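Local coordinates for BtGH115A (Bacteroides thetaiotaomicron, PDB 5BY3), which acts as a family GH115 4-O-methyl-alpha-glucuronidase with specificity for decorated arabinogalactans, probably hydrolysing their glucuronic acid side groups, at residues A669-F680 with L757-L768; L713-Y723 with A741-K752. One frame throughout, in Å; residues are numbered along the deposited sequence.

Contact 1: residues A669-F680 with L757-L768; sequences AAEIKKGDALTF and LVIKALDEGVIL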
loop_
_atom_site.group_PDB
_atom_site.type_symbol
_atom_site.label_atom_id
_atom_site.label_comp_id
_atom_site.label_asym_id
_atom_site.label_seq_id
_atom_site.Cartn_x
_atom_site.Cartn_y
_atom_site.Cartn_z
ATOM N N ALA A 669 -14.140 0.634 -15.501
ATOM C CA ALA A 669 -14.993 -0.050 -14.523
ATOM C C ALA A 669 -15.895 0.934 -13.764
ATOM O O ALA A 669 -15.480 2.073 -13.522
ATOM C CB ALA A 669 -14.164 -0.896 -13.553
ATOM N N ALA A 670 -17.113 0.486 -13.398
ATOM C CA ALA A 670 -18.132 1.358 -12.752
ATOM C C ALA A 670 -19.007 0.617 -11.753
ATOM O O ALA A 670 -19.341 -0.537 -11.989
ATOM C CB ALA A 670 -19.015 2.015 -13.803
ATOM N N GLU A 671 -19.391 1.289 -10.668
ATOM C CA GLU A 671 -20.153 0.653 -9.589
ATOM C C GLU A 671 -21.635 0.698 -9.886
ATOM O O GLU A 671 -22.189 1.766 -10.099
ATOM C CB GLU A 671 -19.880 1.313 -8.234
ATOM C CG GLU A 671 -20.655 0.659 -7.086
ATOM C CD GLU A 671 -20.603 1.436 -5.769
ATOM O OE1 GLU A 671 -20.327 2.663 -5.793
ATOM O OE2 GLU A 671 -20.869 0.817 -4.701
ATOM N N ILE A 672 -22.276 -0.462 -9.925
ATOM C CA ILE A 672 -23.737 -0.505 -10.030
ATOM C C ILE A 672 -24.216 -0.668 -8.618
ATOM O O ILE A 672 -23.929 -1.682 -7.979
ATOM C CB ILE A 672 -24.245 -1.662 -10.903
ATOM C CG1 ILE A 672 -23.533 -1.656 -12.251
ATOM C CG2 ILE A 672 -25.753 -1.581 -11.068
ATOM C CD1 ILE A 672 -23.657 -2.962 -13.021
ATOM N N LYS A 673 -24.919 0.343 -8.121
ATOM C CA LYS A 673 -25.400 0.323 -6.739
ATOM C C LYS A 673 -26.450 -0.764 -6.648
ATOM O O LYS A 673 -27.045 -1.147 -7.673
ATOM C CB LYS A 673 -25.979 1.684 -6.302
ATOM C CG LYS A 673 -25.031 2.881 -6.368
ATOM C CD LYS A 673 -23.912 2.778 -5.339
ATOM C CE LYS A 673 -23.188 4.102 -5.127
ATOM N NZ LYS A 673 -22.120 3.957 -4.087
ATOM N N LYS A 674 -26.629 -1.280 -5.431
ATOM C CA LYS A 674 -27.645 -2.282 -5.087
ATOM C C LYS A 674 -28.990 -1.850 -5.655
ATOM O O LYS A 674 -29.354 -0.678 -5.561
ATOM C CB LYS A 674 -27.737 -2.428 -3.555
ATOM C CG LYS A 674 -28.536 -3.622 -3.062
ATOM C CD LYS A 674 -28.384 -3.774 -1.561
ATOM C CE LYS A 674 -29.565 -4.552 -0.988
ATOM N NZ LYS A 674 -29.364 -4.945 0.433
ATOM N N GLY A 675 -29.694 -2.789 -6.276
ATOM C CA GLY A 675 -31.006 -2.521 -6.873
ATOM C C GLY A 675 -31.018 -1.774 -8.198
ATOM O O GLY A 675 -32.065 -1.725 -8.835
ATOM N N ASP A 676 -29.893 -1.172 -8.606
ATOM C CA ASP A 676 -29.780 -0.537 -9.944
ATOM C C ASP A 676 -29.428 -1.537 -11.012
ATOM O O ASP A 676 -28.975 -2.646 -10.709
ATOM C CB ASP A 676 -28.777 0.617 -9.972
ATOM C CG ASP A 676 -29.267 1.829 -9.206
ATOM O OD1 ASP A 676 -30.341 1.743 -8.562
ATOM O OD2 ASP A 676 -28.581 2.879 -9.253
ATOM N N ALA A 677 -29.659 -1.138 -12.260
ATOM C CA ALA A 677 -29.393 -1.969 -13.429
ATOM C C ALA A 677 -28.815 -1.154 -14.537
ATOM O O ALA A 677 -29.138 0.020 -14.677
ATOM C CB ALA A 677 -30.660 -2.648 -13.931
ATOM N N LEU A 678 -27.940 -1.807 -15.296
ATOM C CA LEU A 678 -27.519 -1.388 -16.621
ATOM C C LEU A 678 -28.207 -2.224 -17.718
ATOM O O LEU A 678 -28.514 -3.417 -17.533
ATOM C CB LEU A 678 -26.005 -1.502 -16.737
ATOM C CG LEU A 678 -25.160 -0.263 -16.425
ATOM C CD1 LEU A 678 -25.768 0.677 -15.371
ATOM C CD2 LEU A 678 -23.733 -0.697 -16.093
ATOM N N THR A 679 -28.422 -1.585 -18.862
ATOM C CA THR A 679 -29.226 -2.126 -19.945
ATOM C C THR A 679 -28.376 -1.963 -21.224
ATOM O O THR A 679 -28.001 -0.846 -21.590
ATOM C CB THR A 679 -30.579 -1.358 -19.993
ATOM O OG1 THR A 679 -31.299 -1.527 -18.752
ATOM C CG2 THR A 679 -31.476 -1.769 -21.182
ATOM N N PHE A 680 -28.012 -3.080 -21.857
ATOM C CA PHE A 680 -27.190 -3.060 -23.090
ATOM C C PHE A 680 -28.012 -3.553 -24.262
ATOM O O PHE A 680 -28.811 -4.477 -24.109
ATOM C CB PHE A 680 -25.947 -3.944 -22.966
ATOM C CG PHE A 680 -25.005 -3.501 -21.903
ATOM C CD1 PHE A 680 -25.178 -3.914 -20.588
ATOM C CD2 PHE A 680 -23.965 -2.651 -22.204
ATOM C CE1 PHE A 680 -24.327 -3.483 -19.594
ATOM C CE2 PHE A 680 -23.101 -2.226 -21.216
ATOM C CZ PHE A 680 -23.283 -2.638 -19.910
ATOM N N LEU A 757 -30.052 -6.588 -22.984
ATOM C CA LEU A 757 -29.503 -7.379 -21.888
ATOM C C LEU A 757 -29.453 -6.517 -20.644
ATOM O O LEU A 757 -28.753 -5.506 -20.625
ATOM C CB LEU A 757 -28.081 -7.863 -22.223
ATOM C CG LEU A 757 -27.457 -8.847 -21.206
ATOM C CD1 LEU A 757 -27.910 -10.281 -21.458
ATOM C CD2 LEU A 757 -25.944 -8.761 -21.235
ATOM N N VAL A 758 -30.184 -6.917 -19.609
ATOM C CA VAL A 758 -30.213 -6.157 -18.365
ATOM C C VAL A 758 -29.405 -6.859 -17.253
ATOM O O VAL A 758 -29.725 -7.989 -16.843
ATOM C CB VAL A 758 -31.668 -5.805 -17.965
ATOM C CG1 VAL A 758 -31.767 -5.259 -16.543
ATOM C CG2 VAL A 758 -32.251 -4.807 -18.961
ATOM N N ILE A 759 -28.342 -6.176 -16.809
ATOM C CA ILE A 759 -27.515 -6.551 -15.624
ATOM C C ILE A 759 -27.915 -5.730 -14.384
ATOM O O ILE A 759 -27.700 -4.512 -14.336
ATOM C CB ILE A 759 -25.987 -6.418 -15.923
ATOM C CG1 ILE A 759 -25.572 -7.390 -17.035
ATOM C CG2 ILE A 759 -25.157 -6.685 -14.676
ATOM C CD1 ILE A 759 -24.448 -6.904 -17.921
ATOM N N LYS A 760 -28.503 -6.394 -13.395
ATOM C CA LYS A 760 -28.945 -5.733 -12.168
ATOM C C LYS A 760 -28.102 -6.141 -10.946
ATOM O O LYS A 760 -27.850 -7.332 -10.742
ATOM C CB LYS A 760 -30.422 -6.049 -11.923
ATOM C CG LYS A 760 -31.050 -5.255 -10.792
ATOM C CD LYS A 760 -32.536 -5.515 -10.660
ATOM C CE LYS A 760 -33.020 -5.037 -9.307
ATOM N NZ LYS A 760 -34.490 -4.787 -9.286
ATOM N N ALA A 761 -27.689 -5.169 -10.129
ATOM C CA ALA A 761 -26.960 -5.472 -8.902
ATOM C C ALA A 761 -27.907 -5.816 -7.765
ATOM O O ALA A 761 -28.817 -5.027 -7.463
ATOM C CB ALA A 761 -26.104 -4.295 -8.490
ATOM N N LEU A 762 -27.661 -6.959 -7.114
ATOM C CA LEU A 762 -28.390 -7.378 -5.907
ATOM C C LEU A 762 -27.701 -7.042 -4.585
ATOM O O LEU A 762 -28.364 -6.941 -3.553
ATOM C CB LEU A 762 -28.690 -8.884 -5.953
ATOM C CG LEU A 762 -30.051 -9.373 -6.478
ATOM C CD1 LEU A 762 -30.610 -8.537 -7.629
ATOM C CD2 LEU A 762 -29.917 -10.839 -6.888
ATOM N N ASP A 763 -26.376 -6.891 -4.615
ATOM C CA ASP A 763 -25.606 -6.583 -3.408
ATOM C C ASP A 763 -24.831 -5.301 -3.574
ATOM O O ASP A 763 -24.781 -4.738 -4.689
ATOM C CB ASP A 763 -24.703 -7.758 -3.028
ATOM C CG ASP A 763 -25.500 -9.016 -2.738
ATOM O OD1 ASP A 763 -26.225 -9.046 -1.709
ATOM O OD2 ASP A 763 -25.424 -9.967 -3.541
ATOM N N GLU A 764 -24.232 -4.855 -2.464
ATOM C CA GLU A 764 -23.567 -3.566 -2.363
ATOM C C GLU A 764 -22.440 -3.314 -3.396
ATOM O O GLU A 764 -22.697 -2.663 -4.431
ATOM C CB GLU A 764 -23.128 -3.299 -0.922
ATOM C CG GLU A 764 -23.072 -1.811 -0.579
ATOM C CD GLU A 764 -23.534 -1.500 0.837
ATOM O OE1 GLU A 764 -24.465 -2.166 1.328
ATOM O OE2 GLU A 764 -22.975 -0.576 1.462
ATOM N N GLY A 765 -21.232 -3.827 -3.157
ATOM C CA GLY A 765 -20.050 -3.362 -3.921
ATOM C C GLY A 765 -19.755 -4.112 -5.211
ATOM O O GLY A 765 -18.710 -4.781 -5.322
ATOM N N VAL A 766 -20.685 -3.995 -6.169
ATOM C CA VAL A 766 -20.663 -4.730 -7.449
ATOM C C VAL A 766 -20.055 -3.817 -8.485
ATOM O O VAL A 766 -20.603 -2.727 -8.761
ATOM C CB VAL A 766 -22.084 -5.071 -7.925
ATOM C CG1 VAL A 766 -22.101 -5.618 -9.347
ATOM C CG2 VAL A 766 -22.750 -6.033 -6.952
ATOM N N ILE A 767 -18.927 -4.226 -9.060
ATOM C CA ILE A 767 -18.271 -3.306 -9.969
ATOM C C ILE A 767 -18.039 -4.002 -11.279
ATOM O O ILE A 767 -17.258 -4.963 -11.340
ATOM C CB ILE A 767 -16.965 -2.737 -9.379
ATOM C CG1 ILE A 767 -17.274 -1.867 -8.178
ATOM C CG2 ILE A 767 -16.231 -1.884 -10.399
ATOM C CD1 ILE A 767 -16.319 -2.110 -7.029
ATOM N N LEU A 768 -18.737 -3.510 -12.305
ATOM C CA LEU A 768 -18.645 -4.037 -13.658
ATOM C C LEU A 768 -17.426 -3.486 -14.376
ATOM O O LEU A 768 -17.129 -2.297 -14.279
ATOM C CB LEU A 768 -19.935 -3.747 -14.451
ATOM C CG LEU A 768 -19.990 -4.312 -15.887
ATOM C CD1 LEU A 768 -20.095 -5.832 -15.958
ATOM C CD2 LEU A 768 -21.103 -3.663 -16.704
#
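Two antiparallel strand pairs, one in each sheet of the C-terminal beta-sandwich, meet here: Ala-670 to Ile-672 run against Val-766 to Leu-768, and Ala-677 to Phe-680 against Leu-757 to Ala-761. Each segment passes from one sheet to the other, 669-680 through a type II turn at Lys-673 to Asp-676. In the first pair Ala-670 N bonds to Leu-768 O at 2.9 Å. In the second, Phe-680 N reaches Leu-757 O at 2.8 Å, nearly straight at 173°, and Leu-757 N returns a bond to Phe-680 O at 2.7 Å. Within the turn, Gly-675 N donates to Ala-761 O (2.7 Å).

Between the sheets, the Phe-680 ring lies obliquely to its aliphatic neighbours. Its CG stands beside the backbone N (chi1 -63°), which brings CE1 to 3.8 Å from Ile-759 CD1 and CZ to 4.0 Å from Leu-768 CD2. Trp-647 stacks on the same ring. Ile-672 closes the turn end of this layer, its CG2 3.8 Å from Ala-761 CB. On the other face of the second pair, Val-758 CG2 runs alongside Thr-679 and touches its OG1. Within 669-680, Lys-673 NZ forms a salt bridge with Glu-671 OE1 (2.8 Å), approaching from above the carboxylate plane. Backbone bonds thus set the register of both pairs, while the side chains joining the sheets are almost wholly hydrocarbon.

Contact 2: residues L713-Y723 with A741-K752; sequences LDGAEPEVIAY and AIRKIVLPVTGK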
loop_
_atom_site.group_PDB
_atom_site.type_symbol
_atom_site.label_atom_id
_atom_site.label_comp_id
_atom_site.label_asym_id
_atom_site.label_seq_id
_atom_site.Cartn_x
_atom_site.Cartn_y
_atom_site.Cartn_z
ATOM N N LEU A 713 -32.061 -11.365 -20.691
ATOM C CA LEU A 713 -32.205 -11.125 -22.122
ATOM C C LEU A 713 -33.691 -10.990 -22.497
ATOM O O LEU A 713 -34.461 -11.960 -22.438
ATOM C CB LEU A 713 -31.542 -12.240 -22.935
ATOM C CG LEU A 713 -31.645 -12.040 -24.458
ATOM C CD1 LEU A 713 -30.354 -11.541 -25.081
ATOM C CD2 LEU A 713 -32.114 -13.316 -25.148
ATOM N N ASP A 714 -34.069 -9.773 -22.886
ATOM C CA ASP A 714 -35.406 -9.437 -23.399
ATOM C C ASP A 714 -36.505 -9.741 -22.399
ATOM O O ASP A 714 -37.450 -10.469 -22.706
ATOM C CB ASP A 714 -35.635 -10.115 -24.763
ATOM C CG ASP A 714 -34.593 -9.703 -25.782
ATOM O OD1 ASP A 714 -34.067 -8.576 -25.619
ATOM O OD2 ASP A 714 -34.290 -10.485 -26.717
ATOM N N GLY A 715 -36.356 -9.198 -21.192
ATOM C CA GLY A 715 -37.369 -9.318 -20.140
ATOM C C GLY A 715 -37.514 -10.666 -19.448
ATOM O O GLY A 715 -38.287 -10.777 -18.485
ATOM N N ALA A 716 -36.723 -11.655 -19.888
ATOM C CA ALA A 716 -36.986 -13.093 -19.691
ATOM C C ALA A 716 -36.824 -13.730 -18.301
ATOM O O ALA A 716 -36.521 -14.925 -18.203
ATOM C CB ALA A 716 -36.202 -13.890 -20.722
ATOM N N GLU A 717 -37.079 -12.974 -17.239
ATOM C CA GLU A 717 -36.960 -13.462 -15.848
ATOM C C GLU A 717 -35.492 -13.647 -15.467
ATOM O O GLU A 717 -34.821 -14.585 -15.940
ATOM C CB GLU A 717 -37.817 -14.718 -15.530
ATOM C CG GLU A 717 -38.067 -14.991 -14.030
ATOM C CD GLU A 717 -39.047 -14.020 -13.319
ATOM O OE1 GLU A 717 -39.797 -13.254 -13.978
ATOM O OE2 GLU A 717 -39.081 -14.023 -12.063
ATOM N N PRO A 718 -34.995 -12.735 -14.610
ATOM C CA PRO A 718 -33.586 -12.616 -14.280
ATOM C C PRO A 718 -32.972 -13.961 -13.877
ATOM O O PRO A 718 -33.550 -14.668 -13.054
ATOM C CB PRO A 718 -33.598 -11.645 -13.083
ATOM C CG PRO A 718 -34.990 -11.688 -12.545
ATOM C CD PRO A 718 -35.812 -11.825 -13.783
ATOM N N GLU A 719 -31.846 -14.319 -14.493
ATOM C CA GLU A 719 -30.996 -15.393 -13.973
ATOM C C GLU A 719 -30.039 -14.817 -12.907
ATOM O O GLU A 719 -29.383 -13.805 -13.150
ATOM C CB GLU A 719 -30.238 -16.082 -15.114
ATOM C CG GLU A 719 -29.973 -17.575 -14.897
ATOM C CD GLU A 719 -30.240 -18.413 -16.153
ATOM O OE1 GLU A 719 -31.367 -18.343 -16.721
ATOM O OE2 GLU A 719 -29.326 -19.158 -16.577
ATOM N N VAL A 720 -29.984 -15.461 -11.739
ATOM C CA VAL A 720 -29.257 -14.986 -10.553
ATOM C C VAL A 720 -27.840 -15.585 -10.462
ATOM O O VAL A 720 -27.688 -16.806 -10.391
ATOM C CB VAL A 720 -30.035 -15.330 -9.265
ATOM C CG1 VAL A 720 -29.223 -14.997 -8.025
ATOM C CG2 VAL A 720 -31.341 -14.564 -9.218
ATOM N N ILE A 721 -26.815 -14.722 -10.467
ATOM C CA ILE A 721 -25.413 -15.147 -10.590
ATOM C C ILE A 721 -24.514 -14.513 -9.520
ATOM O O ILE A 721 -24.407 -13.298 -9.463
ATOM C CB ILE A 721 -24.841 -14.844 -11.983
ATOM C CG1 ILE A 721 -25.639 -15.586 -13.076
ATOM C CG2 ILE A 721 -23.378 -15.256 -12.027
ATOM C CD1 ILE A 721 -25.132 -15.349 -14.490
ATOM N N ALA A 722 -23.884 -15.367 -8.703
ATOM C CA ALA A 722 -23.000 -15.011 -7.603
ATOM C C ALA A 722 -21.521 -15.112 -8.037
ATOM O O ALA A 722 -21.169 -15.976 -8.847
ATOM C CB ALA A 722 -23.252 -15.962 -6.451
ATOM N N TYR A 723 -20.655 -14.267 -7.474
ATOM C CA TYR A 723 -19.233 -14.277 -7.869
ATOM C C TYR A 723 -18.289 -13.953 -6.735
ATOM O O TYR A 723 -17.089 -13.788 -6.971
ATOM C CB TYR A 723 -18.938 -13.370 -9.096
ATOM C CG TYR A 723 -19.119 -11.899 -8.827
ATOM C CD1 TYR A 723 -20.385 -11.301 -8.900
ATOM C CD2 TYR A 723 -18.026 -11.093 -8.470
ATOM C CE1 TYR A 723 -20.555 -9.949 -8.620
ATOM C CE2 TYR A 723 -18.187 -9.741 -8.179
ATOM C CZ TYR A 723 -19.453 -9.176 -8.268
ATOM O OH TYR A 723 -19.602 -7.847 -8.002
ATOM N N ALA A 741 -12.996 -11.166 -11.727
ATOM C CA ALA A 741 -13.968 -12.271 -11.647
ATOM C C ALA A 741 -14.605 -12.378 -13.014
ATOM O O ALA A 741 -14.740 -11.368 -13.717
ATOM C CB ALA A 741 -15.028 -12.026 -10.592
ATOM N N ILE A 742 -14.965 -13.603 -13.391
ATOM C CA ILE A 742 -15.405 -13.928 -14.725
ATOM C C ILE A 742 -16.638 -14.819 -14.611
ATOM O O ILE A 742 -16.563 -15.889 -13.990
ATOM C CB ILE A 742 -14.343 -14.700 -15.534
ATOM C CG1 ILE A 742 -13.078 -13.854 -15.777
ATOM C CG2 ILE A 742 -14.949 -15.237 -16.854
ATOM C CD1 ILE A 742 -12.034 -14.523 -16.697
ATOM N N ARG A 743 -17.756 -14.384 -15.220
ATOM C CA ARG A 743 -18.986 -15.187 -15.296
ATOM C C ARG A 743 -19.485 -15.273 -16.729
ATOM O O ARG A 743 -19.850 -14.261 -17.348
ATOM C CB ARG A 743 -20.081 -14.662 -14.352
ATOM C CG ARG A 743 -19.804 -14.890 -12.887
ATOM C CD ARG A 743 -20.019 -16.362 -12.495
ATOM N NE ARG A 743 -19.647 -16.609 -11.082
ATOM C CZ ARG A 743 -18.446 -17.025 -10.651
ATOM N NH1 ARG A 743 -17.453 -17.261 -11.493
ATOM N NH2 ARG A 743 -18.232 -17.176 -9.351
ATOM N N LYS A 744 -19.469 -16.494 -17.246
ATOM C CA LYS A 744 -20.060 -16.816 -18.529
ATOM C C LYS A 744 -21.460 -17.382 -18.348
ATOM O O LYS A 744 -21.733 -18.161 -17.418
ATOM C CB LYS A 744 -19.186 -17.810 -19.275
ATOM C CG LYS A 744 -17.822 -17.234 -19.614
ATOM C CD LYS A 744 -17.041 -18.125 -20.571
ATOM C CE LYS A 744 -15.911 -17.356 -21.247
ATOM N NZ LYS A 744 -14.895 -16.898 -20.272
ATOM N N ILE A 745 -22.356 -16.961 -19.230
ATOM C CA ILE A 745 -23.699 -17.529 -19.284
ATOM C C ILE A 745 -24.148 -17.725 -20.729
ATOM O O ILE A 745 -23.863 -16.908 -21.614
ATOM C CB ILE A 745 -24.717 -16.727 -18.425
ATOM C CG1 ILE A 745 -25.984 -17.540 -18.197
ATOM C CG2 ILE A 745 -25.046 -15.378 -19.044
ATOM C CD1 ILE A 745 -26.731 -17.142 -16.942
ATOM N N VAL A 746 -24.824 -18.840 -20.957
ATOM C CA VAL A 746 -25.452 -19.122 -22.241
ATOM C C VAL A 746 -26.969 -18.901 -22.101
ATOM O O VAL A 746 -27.619 -19.405 -21.150
ATOM C CB VAL A 746 -25.043 -20.521 -22.774
ATOM C CG1 VAL A 746 -26.032 -21.064 -23.802
ATOM C CG2 VAL A 746 -23.630 -20.463 -23.360
ATOM N N LEU A 747 -27.504 -18.097 -23.024
ATOM C CA LEU A 747 -28.939 -17.792 -23.062
ATOM C C LEU A 747 -29.530 -18.044 -24.445
ATOM O O LEU A 747 -28.836 -17.873 -25.458
ATOM C CB LEU A 747 -29.229 -16.353 -22.621
ATOM C CG LEU A 747 -28.739 -15.786 -21.277
ATOM C CD1 LEU A 747 -28.823 -14.250 -21.318
ATOM C CD2 LEU A 747 -29.460 -16.369 -20.072
ATOM N N PRO A 748 -30.812 -18.468 -24.493
ATOM C CA PRO A 748 -31.487 -18.573 -25.792
ATOM C C PRO A 748 -31.949 -17.206 -26.276
ATOM O O PRO A 748 -32.527 -16.459 -25.487
ATOM C CB PRO A 748 -32.699 -19.454 -25.480
ATOM C CG PRO A 748 -32.974 -19.253 -24.013
ATOM C CD PRO A 748 -31.647 -18.974 -23.376
ATOM N N VAL A 749 -31.676 -16.870 -27.538
ATOM C CA VAL A 749 -32.369 -15.747 -28.203
ATOM C C VAL A 749 -33.809 -16.171 -28.559
ATOM O O VAL A 749 -34.122 -17.366 -28.562
ATOM C CB VAL A 749 -31.634 -15.224 -29.481
ATOM C CG1 VAL A 749 -30.155 -14.994 -29.207
ATOM C CG2 VAL A 749 -31.839 -16.140 -30.697
ATOM N N THR A 750 -34.684 -15.211 -28.842
ATOM C CA THR A 750 -35.905 -15.547 -29.571
ATOM C C THR A 750 -35.644 -15.477 -31.080
ATOM O O THR A 750 -36.144 -16.312 -31.839
ATOM C CB THR A 750 -37.120 -14.689 -29.163
ATOM O OG1 THR A 750 -36.708 -13.339 -28.931
ATOM C CG2 THR A 750 -37.777 -15.243 -27.898
ATOM N N GLY A 751 -34.825 -14.514 -31.503
ATOM C CA GLY A 751 -34.553 -14.281 -32.924
ATOM C C GLY A 751 -35.174 -12.976 -33.399
ATOM O O GLY A 751 -35.407 -12.797 -34.594
ATOM N N LYS A 752 -35.382 -12.064 -32.439
ATOM C CA LYS A 752 -36.135 -10.808 -32.563
ATOM C C LYS A 752 -35.707 -9.774 -33.609
ATOM O O LYS A 752 -36.591 -9.191 -34.244
ATOM C CB LYS A 752 -36.173 -10.086 -31.213
ATOM C CG LYS A 752 -37.401 -10.320 -30.361
ATOM C CD LYS A 752 -37.800 -9.010 -29.684
ATOM C CE LYS A 752 -37.871 -9.111 -28.164
ATOM N NZ LYS A 752 -38.838 -10.123 -27.656
#
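Ile-721 and Ile-745 meet across the C-terminal beta-sandwich, from strands 719-722 and 741-748 of opposing sheets, whose axes pass 9.0 Å apart at 155°. With no backbone bonds between these strands, side chains bridge the gap, meeting one another or reaching a backbone carbonyl. Packing is tight from the middle of the strands to the Tyr-723 end. Ile-721 CD1 lies 3.4 Å from Ile-745 CD1, while its CG2 presses on Arg-743 CD at 3.6 Å. The arginine chain folds at chi2 (-75°), turning its guanidinium edge, in plane, to Ala-722 O; NE donates to that oxygen over 2.8 Å at 162°, and NH2 adds a weak bond. Tyr-723 CB sits over one guanidinium face, NH1 turns back to Ile-742 O (3.0 Å), and NH2 forms a salt bridge with Glu-731. A leucine in place of Arg-743 would probably leave Ala-722 O without these donors and Glu-731 without its charged mate.

Farther along, Leu-713 CB touches Leu-747 CD1 at 3.7 Å and its CD2 meets Pro-748 O, while the exposed Glu-719 flanks Ile-745. The contact thins at Asp-714, held by Gln-756 N and His-755; Lys-752 passes alongside without a salt bridge, its NZ 4.7 Å from Asp-714 OD2.

Overall arrangement
Contacts 1 and 2 belong to the same C-terminal beta-sandwich, their centres about 14 Å apart, with contact 2 nested inside the chain loop that contact 1 closes. Contact 1 works mainly within the sheets, through backbone pairing; contact 2 works between them, through side chains, and its one strong polar link is an arginine gripping a carbonyl. Contact 1 has the larger buried share, whereas contact 2 lies farther from the chain's centre and runs out to exposed loops. Strands 741-748 and 755-761 follow each other in sequence. Tyr-723 OH packs 3.3 Å from Val-766 CA, and Leu-747 CD1 approaches Leu-757 CD1 at 4.1 Å, so the two contacts adjoin, through a tyrosine hydroxyl at one point and leucine methyls at another.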